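Cephalosporin hydroxylase CMCI (Streptomyces clavuligerus, PDB 2BM8) probably takes part in the methoxylation step of cephamycin biosynthesis, and has a Rossmann-like domain resembling those of methyltransferases. Local coordinates at residues 80-85 / 154-159. The protein carries 3 engineered substitutions. Sequence-based numbering, arbitrary orientation.
Sequences LRPRTI and PLIFID
Pro154 O takes two backbone N-H groups of segment 80-85. Thr84 N donates to Pro154 O at 3.2 Å. Arg83 N lies 3.0 Å from Pro154 O, but that bond is weak, bent to 123° at the hydrogen. Further along, Ile156 N donates to Thr84 O at 3.0 Å in a straighter bond of 160°. Leu155 CA also brings its C-H to Thr84 O. The pairs Thr84 with Leu155 and Ile85 with Ile156 are parallel bridges. They join the starts of strands 84-88 and 155-159, neighbours in the middle of the mixed seven-stranded sheet. The strand order 3-2-1-4-5-7-6 is that of the Rossmann-like methyltransferase fold, consistent with the family. Helix 67-80 packs on the face carrying Ile85 and Ile156. Leu80 closes that helix, and Arg81 then turns with positive phi. Both methyls of Leu80 reach Pro154 CB, CD2 at 3.6 Å, while CD1 also touches Ile156 CG1. Replacing Leu80 with an alanine would probably open a gap beside the Pro154 ring, which follows a cis peptide bond, and strip cover from Ile156. Pro82 CG meets the end of Ile156, with CD1 3.8 Å away. Ile156 CG1 stands anti to its carbonyl carbon (chi1 -58°), and an extended chi2 then carries CD1 to the Pro82 ring. On the other face, Leu155 CD1 sits 3.7 Å from Thr84 CB and also touches Thr84 CG2. Thr84 OG1 hydrogen-bonds to Ala152 O.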
loop_
_atom_site.group_PDB
_atom_site.type_symbol
_atom_site.label_atom_id
_atom_site.label_comp_id
_atom_site.label_asym_id
_atom_site.label_seq_id
_atom_site.Cartn_x
_atom_site.Cartn_y
_atom_site.Cartn_z
ATOM N N LEU B 80 16.535 -28.193 17.180
ATOM C CA LEU B 80 16.001 -29.019 18.280
ATOM C C LEU B 80 16.291 -30.535 18.121
ATOM O O LEU B 80 16.539 -31.247 19.098
ATOM C CB LEU B 80 14.492 -28.803 18.345
ATOM C CG LEU B 80 13.706 -28.759 19.662
ATOM C CD1 LEU B 80 12.462 -29.664 19.525
ATOM C CD2 LEU B 80 14.509 -29.075 20.917
ATOM N N ARG B 81 16.250 -31.014 16.878
ATOM C CA ARG B 81 16.384 -32.437 16.568
ATOM C C ARG B 81 15.379 -33.249 17.384
ATOM O O ARG B 81 15.760 -34.058 18.221
ATOM C CB ARG B 81 17.828 -32.924 16.794
ATOM C CG ARG B 81 18.842 -32.186 15.923
ATOM C CD ARG B 81 20.284 -32.611 16.128
ATOM N NE ARG B 81 20.493 -34.014 15.791
ATOM C CZ ARG B 81 20.522 -34.509 14.559
ATOM N NH1 ARG B 81 20.361 -33.731 13.498
ATOM N NH2 ARG B 81 20.721 -35.803 14.382
ATOM N N PRO B 82 14.095 -33.024 17.135
ATOM C CA PRO B 82 13.043 -33.711 17.882
ATOM C C PRO B 82 12.996 -35.202 17.589
ATOM O O PRO B 82 13.090 -35.587 16.434
ATOM C CB PRO B 82 11.755 -33.041 17.380
ATOM C CG PRO B 82 12.089 -32.529 16.031
ATOM C CD PRO B 82 13.537 -32.116 16.123
ATOM N N ARG B 83 12.874 -36.011 18.636
ATOM C CA ARG B 83 12.563 -37.431 18.495
ATOM C C ARG B 83 11.074 -37.707 18.180
ATOM O O ARG B 83 10.738 -38.784 17.694
ATOM C CB ARG B 83 12.987 -38.191 19.763
ATOM C CG ARG B 83 14.508 -38.392 19.908
ATOM C CD ARG B 83 15.018 -39.737 19.384
ATOM N NE ARG B 83 15.252 -40.689 20.478
ATOM C CZ ARG B 83 14.776 -41.934 20.547
ATOM N NH1 ARG B 83 14.026 -42.453 19.579
ATOM N NH2 ARG B 83 15.067 -42.682 21.603
ATOM N N THR B 84 10.186 -36.747 18.449
ATOM C CA THR B 84 8.754 -36.947 18.232
ATOM C C THR B 84 8.078 -35.666 17.749
ATOM O O THR B 84 8.201 -34.632 18.376
ATOM C CB THR B 84 8.047 -37.415 19.535
ATOM O OG1 THR B 84 8.740 -38.519 20.132
ATOM C CG2 THR B 84 6.651 -37.968 19.228
ATOM N N ILE B 85 7.360 -35.743 16.637
ATOM C CA ILE B 85 6.505 -34.651 16.208
ATOM C C ILE B 85 5.055 -35.115 16.160
ATOM O O ILE B 85 4.745 -36.087 15.491
ATOM C CB ILE B 85 6.956 -34.146 14.845
ATOM C CG1 ILE B 85 8.335 -33.488 14.977
ATOM C CG2 ILE B 85 5.939 -33.159 14.276
ATOM C CD1 ILE B 85 9.012 -33.268 13.663
ATOM N N PRO B 154 13.570 -34.613 22.446
ATOM C CA PRO B 154 12.553 -33.556 22.452
ATOM C C PRO B 154 11.321 -33.828 21.588
ATOM O O PRO B 154 11.263 -34.776 20.792
ATOM C CB PRO B 154 13.309 -32.342 21.892
ATOM C CG PRO B 154 14.735 -32.656 22.020
ATOM C CD PRO B 154 14.840 -34.140 21.879
ATOM N N LEU B 155 10.345 -32.944 21.732
ATOM C CA LEU B 155 9.022 -33.161 21.186
ATOM C C LEU B 155 8.393 -31.860 20.729
ATOM O O LEU B 155 8.438 -30.858 21.433
ATOM C CB LEU B 155 8.168 -33.805 22.259
ATOM C CG LEU B 155 6.751 -34.228 21.893
ATOM C CD1 LEU B 155 6.487 -35.661 22.423
ATOM C CD2 LEU B 155 5.726 -33.247 22.452
ATOM N N ILE B 156 7.824 -31.870 19.532
ATOM C CA ILE B 156 7.043 -30.739 19.046
ATOM C C ILE B 156 5.583 -31.183 18.935
ATOM O O ILE B 156 5.274 -32.122 18.217
ATOM C CB ILE B 156 7.555 -30.271 17.673
ATOM C CG1 ILE B 156 9.029 -29.893 17.749
ATOM C CG2 ILE B 156 6.701 -29.102 17.150
ATOM C CD1 ILE B 156 9.640 -29.595 16.393
ATOM N N PHE B 157 4.706 -30.495 19.656
ATOM C CA PHE B 157 3.270 -30.733 19.625
ATOM C C PHE B 157 2.625 -29.596 18.837
ATOM O O PHE B 157 2.768 -28.436 19.196
ATOM C CB PHE B 157 2.729 -30.773 21.057
ATOM C CG PHE B 157 1.285 -31.176 21.154
ATOM C CD1 PHE B 157 0.932 -32.428 21.653
ATOM C CD2 PHE B 157 0.274 -30.311 20.739
ATOM C CE1 PHE B 157 -0.398 -32.809 21.742
ATOM C CE2 PHE B 157 -1.062 -30.689 20.812
ATOM C CZ PHE B 157 -1.400 -31.939 21.315
ATOM N N ILE B 158 1.908 -29.925 17.773
ATOM C CA ILE B 158 1.337 -28.916 16.877
ATOM C C ILE B 158 -0.179 -29.049 16.833
ATOM O O ILE B 158 -0.710 -30.075 16.422
ATOM C CB ILE B 158 1.916 -29.041 15.450
ATOM C CG1 ILE B 158 3.442 -29.083 15.507
ATOM C CG2 ILE B 158 1.453 -27.865 14.572
ATOM C CD1 ILE B 158 4.091 -29.301 14.189
ATOM N N ASP B 159 -0.861 -28.004 17.289
ATOM C CA ASP B 159 -2.306 -27.907 17.168
ATOM C C ASP B 159 -2.745 -27.315 15.819
ATOM O O ASP B 159 -2.456 -26.166 15.525
ATOM C CB ASP B 159 -2.851 -27.031 18.286
ATOM C CG ASP B 159 -4.323 -26.791 18.144
ATOM O OD1 ASP B 159 -4.760 -25.614 18.299
ATOM O OD2 ASP B 159 -5.100 -27.736 17.858
#